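Local atomic coordinates of beta-N-acetylglucosaminidase Nag2 (Vibrio harveyi, PDB entry 6EZS), a protein that probably hydrolyses terminal non-reducing N-acetyl-D-hexosamine residues in N-acetyl-beta-D-hexosaminides, as a member of glycosyl hydrolase family 20. Residues Y431-A436 against L485-A490; E367-G372 against G435-P440; V501-L506 against D520-P525; G267-C272 against G576-L581. All blocks are in the same frame, centred on the assembly; numbering follows the deposited sequence.

Interaction 1 (Y431-A436 against L485-A490); sequences YVHIGA and LGWEEA. With NAG (2-acetamido-2-deoxy-beta-D-glucopyranose), chain C.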
# COMPACT_ATOMS: atom_id res chain seq x y z
N TYR A 431 -3.86 -6.00 -17.43
CA TYR A 431 -3.29 -4.70 -17.10
C TYR A 431 -1.94 -4.83 -16.43
O TYR A 431 -1.76 -5.67 -15.57
CB TYR A 431 -4.23 -3.95 -16.17
CG TYR A 431 -5.67 -3.98 -16.58
CD1 TYR A 431 -6.10 -3.28 -17.70
CD2 TYR A 431 -6.61 -4.71 -15.85
CE1 TYR A 431 -7.44 -3.30 -18.08
CE2 TYR A 431 -7.95 -4.74 -16.23
CZ TYR A 431 -8.36 -4.03 -17.34
OH TYR A 431 -9.68 -4.07 -17.73
N VAL A 432 -1.00 -3.98 -16.82
CA VAL A 432 0.26 -3.83 -16.11
C VAL A 432 0.54 -2.36 -15.80
O VAL A 432 0.44 -1.49 -16.68
CB VAL A 432 1.43 -4.41 -16.92
CG1 VAL A 432 2.76 -4.18 -16.21
CG2 VAL A 432 1.21 -5.89 -17.13
N HIS A 433 0.91 -2.08 -14.55
CA HIS A 433 1.21 -0.73 -14.10
C HIS A 433 2.70 -0.51 -14.25
O HIS A 433 3.49 -1.31 -13.75
CB HIS A 433 0.78 -0.58 -12.64
CG HIS A 433 0.52 0.84 -12.22
ND1 HIS A 433 1.52 1.77 -12.12
CD2 HIS A 433 -0.61 1.46 -11.84
CE1 HIS A 433 1.02 2.92 -11.70
NE2 HIS A 433 -0.27 2.76 -11.53
N ILE A 434 3.07 0.59 -14.91
CA ILE A 434 4.46 0.88 -15.29
C ILE A 434 5.19 1.93 -14.40
O ILE A 434 6.36 2.26 -14.64
CB ILE A 434 4.51 1.31 -16.79
CG1 ILE A 434 5.92 1.11 -17.39
CG2 ILE A 434 4.03 2.75 -16.96
CD1 ILE A 434 6.43 -0.32 -17.37
N GLY A 435 4.52 2.42 -13.38
CA GLY A 435 4.99 3.53 -12.56
C GLY A 435 4.74 4.88 -13.22
O GLY A 435 3.72 5.52 -12.99
N ALA A 436 5.67 5.27 -14.09
CA ALA A 436 5.65 6.59 -14.74
C ALA A 436 5.58 7.77 -13.74
O ALA A 436 4.88 8.76 -13.97
CB ALA A 436 4.51 6.65 -15.74
N LEU A 485 -0.98 0.89 -17.34
CA LEU A 485 -1.53 1.73 -16.26
C LEU A 485 -0.39 2.58 -15.75
O LEU A 485 0.77 2.16 -15.80
CB LEU A 485 -2.11 0.90 -15.11
CG LEU A 485 -3.04 -0.30 -15.37
CD1 LEU A 485 -3.56 -0.86 -14.06
CD2 LEU A 485 -4.24 0.04 -16.21
N GLY A 486 -0.70 3.77 -15.25
CA GLY A 486 0.34 4.68 -14.74
C GLY A 486 -0.14 5.68 -13.72
O GLY A 486 -1.33 5.94 -13.62
N TRP A 487 0.78 6.25 -12.95
CA TRP A 487 0.45 7.31 -12.01
C TRP A 487 0.27 8.61 -12.78
O TRP A 487 0.81 8.78 -13.86
CB TRP A 487 1.54 7.51 -10.98
CG TRP A 487 1.82 6.33 -10.08
CD1 TRP A 487 3.01 5.66 -9.97
CD2 TRP A 487 0.92 5.70 -9.16
NE1 TRP A 487 2.90 4.65 -9.05
CE2 TRP A 487 1.63 4.64 -8.54
CE3 TRP A 487 -0.43 5.92 -8.80
CZ2 TRP A 487 1.06 3.81 -7.59
CZ3 TRP A 487 -1.02 5.07 -7.86
CH2 TRP A 487 -0.27 4.03 -7.27
N GLU A 488 -0.49 9.52 -12.19
CA GLU A 488 -1.03 10.71 -12.90
C GLU A 488 -0.12 11.59 -13.74
O GLU A 488 -0.58 12.25 -14.67
CB GLU A 488 -1.83 11.58 -11.97
CG GLU A 488 -1.17 11.87 -10.65
CD GLU A 488 -1.78 13.07 -10.00
OE1 GLU A 488 -1.01 13.77 -9.31
OE2 GLU A 488 -3.01 13.30 -10.22
N GLU A 489 1.16 11.60 -13.41
CA GLU A 489 2.15 12.39 -14.12
C GLU A 489 2.32 11.98 -15.59
O GLU A 489 2.68 12.81 -16.44
CB GLU A 489 3.51 12.24 -13.44
CG GLU A 489 4.19 13.55 -13.20
CD GLU A 489 3.79 14.17 -11.86
OE1 GLU A 489 4.01 13.54 -10.79
OE2 GLU A 489 3.27 15.30 -11.88
N ALA A 490 2.09 10.69 -15.85
CA ALA A 490 2.15 10.11 -17.19
C ALA A 490 1.28 10.81 -18.21
O ALA A 490 1.59 10.76 -19.39
CB ALA A 490 1.75 8.65 -17.12
C1 NAG C . 3.11 8.65 -2.30
C2 NAG C . 4.28 8.10 -3.14
C3 NAG C . 5.05 6.96 -2.48
C4 NAG C . 5.32 7.21 -1.01
C5 NAG C . 4.10 7.83 -0.35
C6 NAG C . 4.35 8.22 1.11
C7 NAG C . 4.10 7.93 -5.63
C8 NAG C . 3.37 7.17 -6.70
N2 NAG C . 3.72 7.57 -4.41
O1 NAG C . 2.53 9.82 -2.86
O3 NAG C . 6.30 6.77 -3.13
O4 NAG C . 5.65 5.95 -0.44
O5 NAG C . 3.77 8.99 -1.10
O6 NAG C . 3.09 8.43 1.74
O7 NAG C . 4.96 8.76 -5.88
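His433 and Leu485 face each other in a parallel beta bridge, their CA atoms 4.3 Å apart, where strand 431-435 runs beside strand 485-487 with the axes of the two segments 30° from one another. Three backbone hydrogen bonds join them: Leu485 N to Val432 O, Ile434 N to Leu485 O, and Trp487 N to Gly435 O, the last the straightest at 172°. The side chains then build outward from His433. With CG anti to the backbone N (chi1 -157°), its ring leans across the partner strand, so that Leu485 O and Gly486 CA lie over one face, the latter 4.0 Å from the ring centroid. A weak bond from Gly435 N to ND1 of the same ring may help to set its rotation. The CE1 edge points at the indole of Trp487 in an edge-to-face pair, with His433 CE1 3.6 Å from Trp487 CE2. On the opposite indole face sits the acetamido methyl of the sugar, NAG C8 being 3.5 Å from Trp487 NE1. The NE1 hydrogen goes to Glu367 OE2, which ties down the edge of the indole. At the ends, Leu485 CD1 meets Tyr431 CB at 3.8 Å and Ala436 CB meets Ala490 CB at 3.7 Å. Adjacent parallel strands forming the barrel wall, with a tryptophan at a strand end lining the acetamido pocket, fit the family 20 TIM barrel.

Interaction 2 (E367-G372 against G435-P440); sequences EIDVPG and GADEVP. With NAG (2-acetamido-2-deoxy-beta-D-glucopyranose), chain C.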
# COMPACT_ATOMS: atom_id res chain seq x y z
N GLU A 367 2.84 -4.02 -10.59
CA GLU A 367 3.47 -2.73 -10.88
C GLU A 367 4.96 -2.88 -10.92
O GLU A 367 5.56 -3.34 -9.97
CB GLU A 367 3.11 -1.65 -9.86
CG GLU A 367 3.69 -0.28 -10.21
CD GLU A 367 3.41 0.79 -9.16
OE1 GLU A 367 2.45 0.67 -8.37
OE2 GLU A 367 4.17 1.78 -9.09
N ILE A 368 5.53 -2.41 -12.03
CA ILE A 368 6.94 -2.39 -12.29
C ILE A 368 7.28 -0.93 -12.55
O ILE A 368 6.87 -0.37 -13.57
CB ILE A 368 7.28 -3.24 -13.54
CG1 ILE A 368 6.66 -4.65 -13.45
CG2 ILE A 368 8.79 -3.34 -13.74
CD1 ILE A 368 7.09 -5.48 -12.25
N ASP A 369 8.05 -0.31 -11.65
CA ASP A 369 8.38 1.13 -11.72
C ASP A 369 9.56 1.49 -12.60
O ASP A 369 10.70 1.10 -12.31
CB ASP A 369 8.69 1.67 -10.32
CG ASP A 369 7.45 2.03 -9.53
OD1 ASP A 369 6.34 1.97 -10.08
OD2 ASP A 369 7.61 2.39 -8.34
N VAL A 370 9.29 2.25 -13.66
CA VAL A 370 10.31 2.84 -14.54
C VAL A 370 9.83 4.22 -15.03
O VAL A 370 8.61 4.46 -14.98
CB VAL A 370 10.58 1.94 -15.77
CG1 VAL A 370 11.22 0.62 -15.37
CG2 VAL A 370 9.30 1.68 -16.58
N PRO A 371 10.72 5.13 -15.46
CA PRO A 371 12.18 5.02 -15.35
C PRO A 371 12.71 5.36 -13.96
O PRO A 371 13.81 4.98 -13.61
CB PRO A 371 12.68 6.08 -16.34
CG PRO A 371 11.62 7.13 -16.29
CD PRO A 371 10.34 6.36 -16.20
N GLY A 372 11.92 6.11 -13.21
CA GLY A 372 12.23 6.43 -11.84
C GLY A 372 11.86 5.32 -10.89
O GLY A 372 11.30 4.29 -11.27
N GLY A 435 4.52 2.42 -13.38
CA GLY A 435 4.99 3.53 -12.56
C GLY A 435 4.74 4.88 -13.22
O GLY A 435 3.72 5.52 -12.99
N ALA A 436 5.67 5.27 -14.09
CA ALA A 436 5.65 6.59 -14.74
C ALA A 436 5.58 7.77 -13.74
O ALA A 436 4.88 8.76 -13.97
CB ALA A 436 4.51 6.65 -15.74
N ASP A 437 6.31 7.63 -12.64
CA ASP A 437 6.53 8.71 -11.69
C ASP A 437 7.35 9.80 -12.37
O ASP A 437 8.20 9.51 -13.24
CB ASP A 437 7.31 8.24 -10.46
CG ASP A 437 6.58 7.18 -9.66
OD1 ASP A 437 6.60 6.00 -10.09
OD2 ASP A 437 6.00 7.52 -8.59
N GLU A 438 7.09 11.04 -11.97
CA GLU A 438 7.88 12.21 -12.38
C GLU A 438 9.36 11.94 -12.07
O GLU A 438 9.70 11.50 -10.97
CB GLU A 438 7.35 13.50 -11.70
CG GLU A 438 8.29 14.36 -10.86
CD GLU A 438 7.54 15.36 -9.99
OE1 GLU A 438 6.41 15.06 -9.55
OE2 GLU A 438 8.08 16.47 -9.75
N VAL A 439 10.22 12.22 -13.03
CA VAL A 439 11.66 12.04 -12.81
C VAL A 439 12.20 13.24 -12.03
O VAL A 439 11.60 14.31 -12.02
CB VAL A 439 12.44 11.78 -14.11
CG1 VAL A 439 12.05 10.43 -14.69
CG2 VAL A 439 12.27 12.89 -15.13
N PRO A 440 13.30 13.05 -11.31
CA PRO A 440 13.88 14.17 -10.60
C PRO A 440 14.31 15.28 -11.54
O PRO A 440 14.70 15.01 -12.68
CB PRO A 440 15.09 13.55 -9.89
CG PRO A 440 14.74 12.11 -9.75
CD PRO A 440 14.01 11.79 -11.02
C1 NAG C . 3.11 8.65 -2.30
C2 NAG C . 4.28 8.10 -3.14
C3 NAG C . 5.05 6.96 -2.48
C4 NAG C . 5.32 7.21 -1.01
C5 NAG C . 4.10 7.83 -0.35
C6 NAG C . 4.35 8.22 1.11
C7 NAG C . 4.10 7.93 -5.63
C8 NAG C . 3.37 7.17 -6.70
N2 NAG C . 3.72 7.57 -4.41
O1 NAG C . 2.53 9.82 -2.86
O3 NAG C . 6.30 6.77 -3.13
O4 NAG C . 5.65 5.95 -0.44
O5 NAG C . 3.77 8.99 -1.10
O6 NAG C . 3.09 8.43 1.74
O7 NAG C . 4.96 8.76 -5.88
O HOH W 1 5.66 4.28 -7.78
O HOH W 2 8.51 5.03 -11.84
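The acidic end of the sugar pocket is built where Asp369 and Val370 come up against the segment from Gly435 to Asp437, the residue just before Glu438, the predicted proton donor. One backbone hydrogen bond, Ala436 N to Val370 O at 3.2 Å, holds the end of strand 367-370 to the loop, beside a parallel bridge of Val370 with Gly435. Asp369 OD1 is modelled close to Gly435 CA, though its exact placement is doubtful. The carboxylates of Asp369 and Asp437 do not bond directly; their planes stand 76° apart, and a water joins them, 2.8 Å from Asp369 OD2 and 3.0 Å from Asp437 OD1. A second water links the same Asp437 OD1 to Gly372 O. Asp437 is thus held through one oxygen by two waters, while the other, OD2, comes close to the acetamido group of the ligand, 3.3 Å from its methyl carbon, NAG C8. Its CG, anti to the carbonyl carbon (chi1 -62°), carries the carboxylate into that position. Farther along, the ring of Pro371, which follows a cis peptide bond, crosses Val439 at about a right angle, CG to CG1 at 3.7 Å. Behind this layer Glu367 OE1 is hydrogen-bonded to His298 and His300. An Asp-Glu pair just past a barrel strand, its aspartate beside the acetamido group, is the signature of family 20 active sites, where that group probably assists hydrolysis.

Interaction 3 (V501-L506 against D520-P525); sequences VIYSWL and DVVLQP. With NAG (2-acetamido-2-deoxy-beta-D-glucopyranose), chain C.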
# COMPACT_ATOMS: atom_id res chain seq x y z
N VAL A 501 -4.25 3.86 -18.54
CA VAL A 501 -5.12 4.21 -17.42
C VAL A 501 -4.31 5.01 -16.40
O VAL A 501 -3.23 4.60 -15.96
CB VAL A 501 -5.76 2.98 -16.76
CG1 VAL A 501 -6.69 3.39 -15.63
CG2 VAL A 501 -6.54 2.15 -17.78
N ILE A 502 -4.87 6.15 -16.01
CA ILE A 502 -4.21 7.09 -15.10
C ILE A 502 -4.72 6.98 -13.65
O ILE A 502 -5.92 7.08 -13.37
CB ILE A 502 -4.41 8.53 -15.60
CG1 ILE A 502 -4.02 8.66 -17.07
CG2 ILE A 502 -3.57 9.48 -14.78
CD1 ILE A 502 -2.60 8.25 -17.41
N TYR A 503 -3.77 6.81 -12.73
CA TYR A 503 -4.03 6.76 -11.28
C TYR A 503 -3.79 8.16 -10.70
O TYR A 503 -2.66 8.59 -10.57
CB TYR A 503 -3.14 5.70 -10.62
CG TYR A 503 -3.65 4.31 -10.83
CD1 TYR A 503 -3.79 3.78 -12.11
CD2 TYR A 503 -4.04 3.51 -9.77
CE1 TYR A 503 -4.29 2.51 -12.33
CE2 TYR A 503 -4.54 2.23 -9.98
CZ TYR A 503 -4.66 1.73 -11.27
OH TYR A 503 -5.17 0.47 -11.50
N SER A 504 -4.89 8.86 -10.42
CA SER A 504 -4.86 10.24 -9.93
C SER A 504 -4.89 10.34 -8.39
O SER A 504 -5.88 9.97 -7.77
CB SER A 504 -6.02 11.00 -10.52
OG SER A 504 -6.02 12.34 -10.05
N TRP A 505 -3.80 10.84 -7.80
CA TRP A 505 -3.76 11.11 -6.34
C TRP A 505 -3.81 12.58 -5.93
O TRP A 505 -3.97 12.86 -4.75
CB TRP A 505 -2.54 10.46 -5.70
CG TRP A 505 -1.28 11.22 -5.86
CD1 TRP A 505 -0.92 12.39 -5.25
CD2 TRP A 505 -0.17 10.84 -6.67
NE1 TRP A 505 0.33 12.77 -5.65
CE2 TRP A 505 0.82 11.83 -6.52
CE3 TRP A 505 0.08 9.76 -7.52
CZ2 TRP A 505 2.02 11.77 -7.17
CZ3 TRP A 505 1.27 9.71 -8.15
CH2 TRP A 505 2.23 10.71 -7.98
N LEU A 506 -3.65 13.51 -6.87
CA LEU A 506 -3.61 14.93 -6.54
C LEU A 506 -4.95 15.44 -6.01
O LEU A 506 -5.04 15.96 -4.90
CB LEU A 506 -3.19 15.75 -7.75
CG LEU A 506 -2.90 17.22 -7.45
CD1 LEU A 506 -1.73 17.43 -6.48
CD2 LEU A 506 -2.63 17.96 -8.75
N ASP A 520 -8.88 7.00 -19.27
CA ASP A 520 -9.54 6.31 -18.16
C ASP A 520 -8.73 6.53 -16.89
O ASP A 520 -7.50 6.61 -16.93
CB ASP A 520 -9.68 4.83 -18.46
CG ASP A 520 -10.69 4.58 -19.55
OD1 ASP A 520 -11.86 4.98 -19.38
OD2 ASP A 520 -10.31 3.98 -20.58
N VAL A 521 -9.42 6.68 -15.77
CA VAL A 521 -8.73 7.07 -14.54
C VAL A 521 -9.27 6.37 -13.30
O VAL A 521 -10.47 6.09 -13.19
CB VAL A 521 -8.70 8.61 -14.30
CG1 VAL A 521 -8.35 9.38 -15.57
CG2 VAL A 521 -10.01 9.11 -13.75
N VAL A 522 -8.34 6.14 -12.36
CA VAL A 522 -8.65 5.59 -11.05
C VAL A 522 -8.37 6.68 -10.01
O VAL A 522 -7.28 7.26 -9.98
CB VAL A 522 -7.81 4.34 -10.75
CG1 VAL A 522 -8.09 3.81 -9.36
CG2 VAL A 522 -8.10 3.25 -11.78
N LEU A 523 -9.36 6.95 -9.17
CA LEU A 523 -9.20 7.93 -8.12
C LEU A 523 -8.54 7.30 -6.90
O LEU A 523 -9.09 6.37 -6.31
CB LEU A 523 -10.55 8.53 -7.73
CG LEU A 523 -11.36 9.10 -8.90
CD1 LEU A 523 -12.64 9.75 -8.41
CD2 LEU A 523 -10.58 10.11 -9.70
N GLN A 524 -7.37 7.84 -6.53
CA GLN A 524 -6.63 7.43 -5.32
C GLN A 524 -6.04 8.66 -4.60
O GLN A 524 -4.81 8.75 -4.43
CB GLN A 524 -5.51 6.44 -5.71
CG GLN A 524 -5.00 5.57 -4.56
CD GLN A 524 -3.61 5.02 -4.79
OE1 GLN A 524 -3.42 3.82 -4.98
NE2 GLN A 524 -2.63 5.89 -4.74
N PRO A 525 -6.90 9.61 -4.16
CA PRO A 525 -6.39 10.87 -3.59
C PRO A 525 -5.58 10.70 -2.31
O PRO A 525 -6.06 10.04 -1.37
CB PRO A 525 -7.67 11.68 -3.28
CG PRO A 525 -8.79 10.93 -3.88
CD PRO A 525 -8.36 9.51 -4.04
C1 NAG C . 3.11 8.65 -2.30
C2 NAG C . 4.28 8.10 -3.14
C3 NAG C . 5.05 6.96 -2.48
C4 NAG C . 5.32 7.21 -1.01
C5 NAG C . 4.10 7.83 -0.35
C6 NAG C . 4.35 8.22 1.11
C7 NAG C . 4.10 7.93 -5.63
C8 NAG C . 3.37 7.17 -6.70
N2 NAG C . 3.72 7.57 -4.41
O1 NAG C . 2.53 9.82 -2.86
O3 NAG C . 6.30 6.77 -3.13
O4 NAG C . 5.65 5.95 -0.44
O5 NAG C . 3.77 8.99 -1.10
O6 NAG C . 3.09 8.43 1.74
O7 NAG C . 4.96 8.76 -5.88
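Val522 sits over one face of the Tyr503 ring in a CH-pi contact, its CB 3.9 Å from the ring centroid and only 8° off the normal. The two side chains run side by side in the same direction: Val522 CG1, anti to the backbone N (chi1 178°), meets the CE2 side of the ring, while CG2 reaches Tyr503 CZ at 3.8 Å. Beneath them, parallel strands 501-504 and 521-523 exchange four backbone hydrogen bonds, alternating between the strands: Ile502 N to Asp520 O, Val522 N to Ile502 O, Ser504 N to Val522 O and Gln524 N to Ser504 O. On the other face Ile502 CB packs on Val521 CG1 at 4.0 Å, and helix 508-516 covers this side. Beyond the strands the backbones stay close, with Trp505 CA in a CA-H...O contact to Gln524 O at 3.2 Å. The indole then reaches away to the sugar, where Trp505 CZ3 is 3.6 Å from NAG C8.

The second shell fixes these groups. Tyr503 OH is hydrogen-bonded to Tyr265 OH, and its ring also meets that of His433 edge-to-face. Ser504 OG is bonded to Glu488 OE2, and Asp520 forms a salt bridge with Arg483 at the opposite end. The helix that covers the pair also connects it, making a beta-alpha-beta unit of the barrel. Chemically, four backbone bonds bring the two strand ends together, polar side chains find partners in neighbouring strands and loops, and Trp505 meets the acetamido methyl through ring carbons, which implies an apolar contact rather than a hydrogen bond.

Interaction 4 (G267-C272 against G576-L581); sequences GMMLDC and GIQTAL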
# COMPACT_ATOMS: atom_id res chain seq x y z
N GLY A 267 -10.34 -1.02 -5.40
CA GLY A 267 -9.00 -1.54 -5.20
C GLY A 267 -8.27 -1.14 -3.93
O GLY A 267 -8.65 -0.20 -3.21
N MET A 268 -7.19 -1.88 -3.69
CA MET A 268 -6.28 -1.61 -2.59
C MET A 268 -4.90 -1.91 -3.09
O MET A 268 -4.68 -2.97 -3.67
CB MET A 268 -6.60 -2.48 -1.37
CG MET A 268 -5.77 -2.16 -0.13
SD MET A 268 -4.31 -3.22 0.01
CE MET A 268 -3.36 -2.34 1.25
N MET A 269 -3.98 -0.96 -2.88
CA MET A 269 -2.59 -1.13 -3.26
C MET A 269 -1.79 -1.44 -2.01
O MET A 269 -1.99 -0.80 -0.98
CB MET A 269 -2.04 0.14 -3.89
CG MET A 269 -0.69 -0.03 -4.58
SD MET A 269 0.44 1.34 -4.31
CE MET A 269 0.91 0.96 -2.62
N LEU A 270 -0.89 -2.43 -2.10
CA LEU A 270 0.03 -2.72 -1.02
C LEU A 270 1.44 -2.57 -1.50
O LEU A 270 1.83 -3.20 -2.47
CB LEU A 270 -0.13 -4.15 -0.50
CG LEU A 270 0.78 -4.53 0.68
CD1 LEU A 270 0.49 -3.70 1.93
CD2 LEU A 270 0.60 -6.01 0.97
N ASP A 271 2.19 -1.74 -0.77
CA ASP A 271 3.63 -1.55 -0.94
C ASP A 271 4.43 -2.70 -0.31
O ASP A 271 4.57 -2.74 0.91
CB ASP A 271 4.04 -0.21 -0.31
CG ASP A 271 5.53 0.07 -0.42
OD1 ASP A 271 6.26 -0.70 -1.08
OD2 ASP A 271 5.97 1.09 0.17
N CYS A 272 4.95 -3.60 -1.16
CA CYS A 272 5.83 -4.71 -0.73
C CYS A 272 7.32 -4.47 -1.00
O CYS A 272 8.16 -5.31 -0.66
CB CYS A 272 5.41 -5.99 -1.43
SG CYS A 272 3.78 -6.58 -0.94
N GLY A 576 -12.97 3.80 -11.12
CA GLY A 576 -13.33 3.63 -9.72
C GLY A 576 -12.28 4.19 -8.78
O GLY A 576 -11.61 5.16 -9.09
N ILE A 577 -12.18 3.56 -7.62
CA ILE A 577 -11.53 4.15 -6.45
C ILE A 577 -10.48 3.18 -5.95
O ILE A 577 -10.63 1.96 -6.08
CB ILE A 577 -12.56 4.49 -5.33
CG1 ILE A 577 -13.22 5.85 -5.57
CG2 ILE A 577 -11.89 4.63 -3.96
CD1 ILE A 577 -14.22 5.90 -6.69
N GLN A 578 -9.43 3.71 -5.36
CA GLN A 578 -8.42 2.88 -4.73
C GLN A 578 -7.83 3.47 -3.46
O GLN A 578 -7.67 4.68 -3.34
CB GLN A 578 -7.30 2.57 -5.72
CG GLN A 578 -6.28 1.59 -5.17
CD GLN A 578 -5.42 1.02 -6.25
OE1 GLN A 578 -5.77 0.02 -6.86
NE2 GLN A 578 -4.27 1.68 -6.50
N THR A 579 -7.48 2.59 -2.54
CA THR A 579 -6.83 2.98 -1.29
C THR A 579 -5.47 2.31 -1.25
O THR A 579 -5.29 1.25 -1.84
CB THR A 579 -7.72 2.69 -0.05
OG1 THR A 579 -7.01 3.06 1.14
CG2 THR A 579 -8.11 1.24 0.05
N ALA A 580 -4.49 2.94 -0.61
CA ALA A 580 -3.11 2.45 -0.69
C ALA A 580 -2.41 2.47 0.64
O ALA A 580 -2.62 3.37 1.45
CB ALA A 580 -2.30 3.24 -1.71
N LEU A 581 -1.55 1.46 0.85
CA LEU A 581 -0.71 1.36 2.03
C LEU A 581 0.75 1.44 1.61
O LEU A 581 1.26 0.53 0.99
CB LEU A 581 -0.97 0.07 2.80
CG LEU A 581 -0.33 0.02 4.20
CD1 LEU A 581 -0.96 1.04 5.16
CD2 LEU A 581 -0.44 -1.37 4.78
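Met268 and Leu581 pack in parallel, Met268 CE 3.7 Å from Leu581 CB, on the close-fitting face of two strands, 267-271 and 576-581, that run in the same direction. On this face Leu270 CD1 also touches Leu581 CD2 at 3.8 Å, and helices 589-596 and 599-608 cover the group. Five backbone hydrogen bonds alternate between the strands, from Gly267 N to Ile577 O at one end to Asp271 N to Leu581 O at the other. Their quality varies: Met269 N meets Thr579 O in the carbonyl plane at 2.8 Å, whereas Thr579 N stands 42° out of the plane of the Gly267 carbonyl.

The opposite face is made of more varied pieces. Met269 CB rests on Ala580 CB at 3.8 Å, and the methionine chain, bent at chi2 and chi3, folds so that CE lies 3.7 Å from Leu581 O. Gln578, extended with CG anti to the backbone N (chi1 -174°), lays CG 3.6 Å from Gly267 C, and its amide oxygen is bonded to Tyr265 OH. Neither face meets solvent, since every touching residue is buried; the contact slackens only at its ends, where Gly576 and Cys272 make no contact across it. Close to that latter end Asp271 forms a salt bridge to Arg274, a sugar-binding residue, probably helping to position it. Pairing the first barrel strand with the last in this way is the closure that makes a TIM barrel a closed cylinder.

How the interactions relate
From the N terminus the first strand to enter is 267-272, whose partner 576-581 arrives some 300 residues later; interaction 4 therefore spans the other three and closes the barrel. Within that span, interaction 2 opens at 367-372 and closes at 435-440. Interaction 1 begins at 431-436, before that loop is complete, and shares Gly435 and Ala436 with it, so the two overlap where strand 431-435 gives way to loop. It ends at 485-490, and interaction 3 follows in series, its short loop holding a single helix. Probable hydrogen bonds between Gly486 and strand 501-504 connect interactions 1 and 3; another, Gln578 N to Leu523 O, carries the sheet to interaction 4, beside a Gln524-Gln578 side-chain bond.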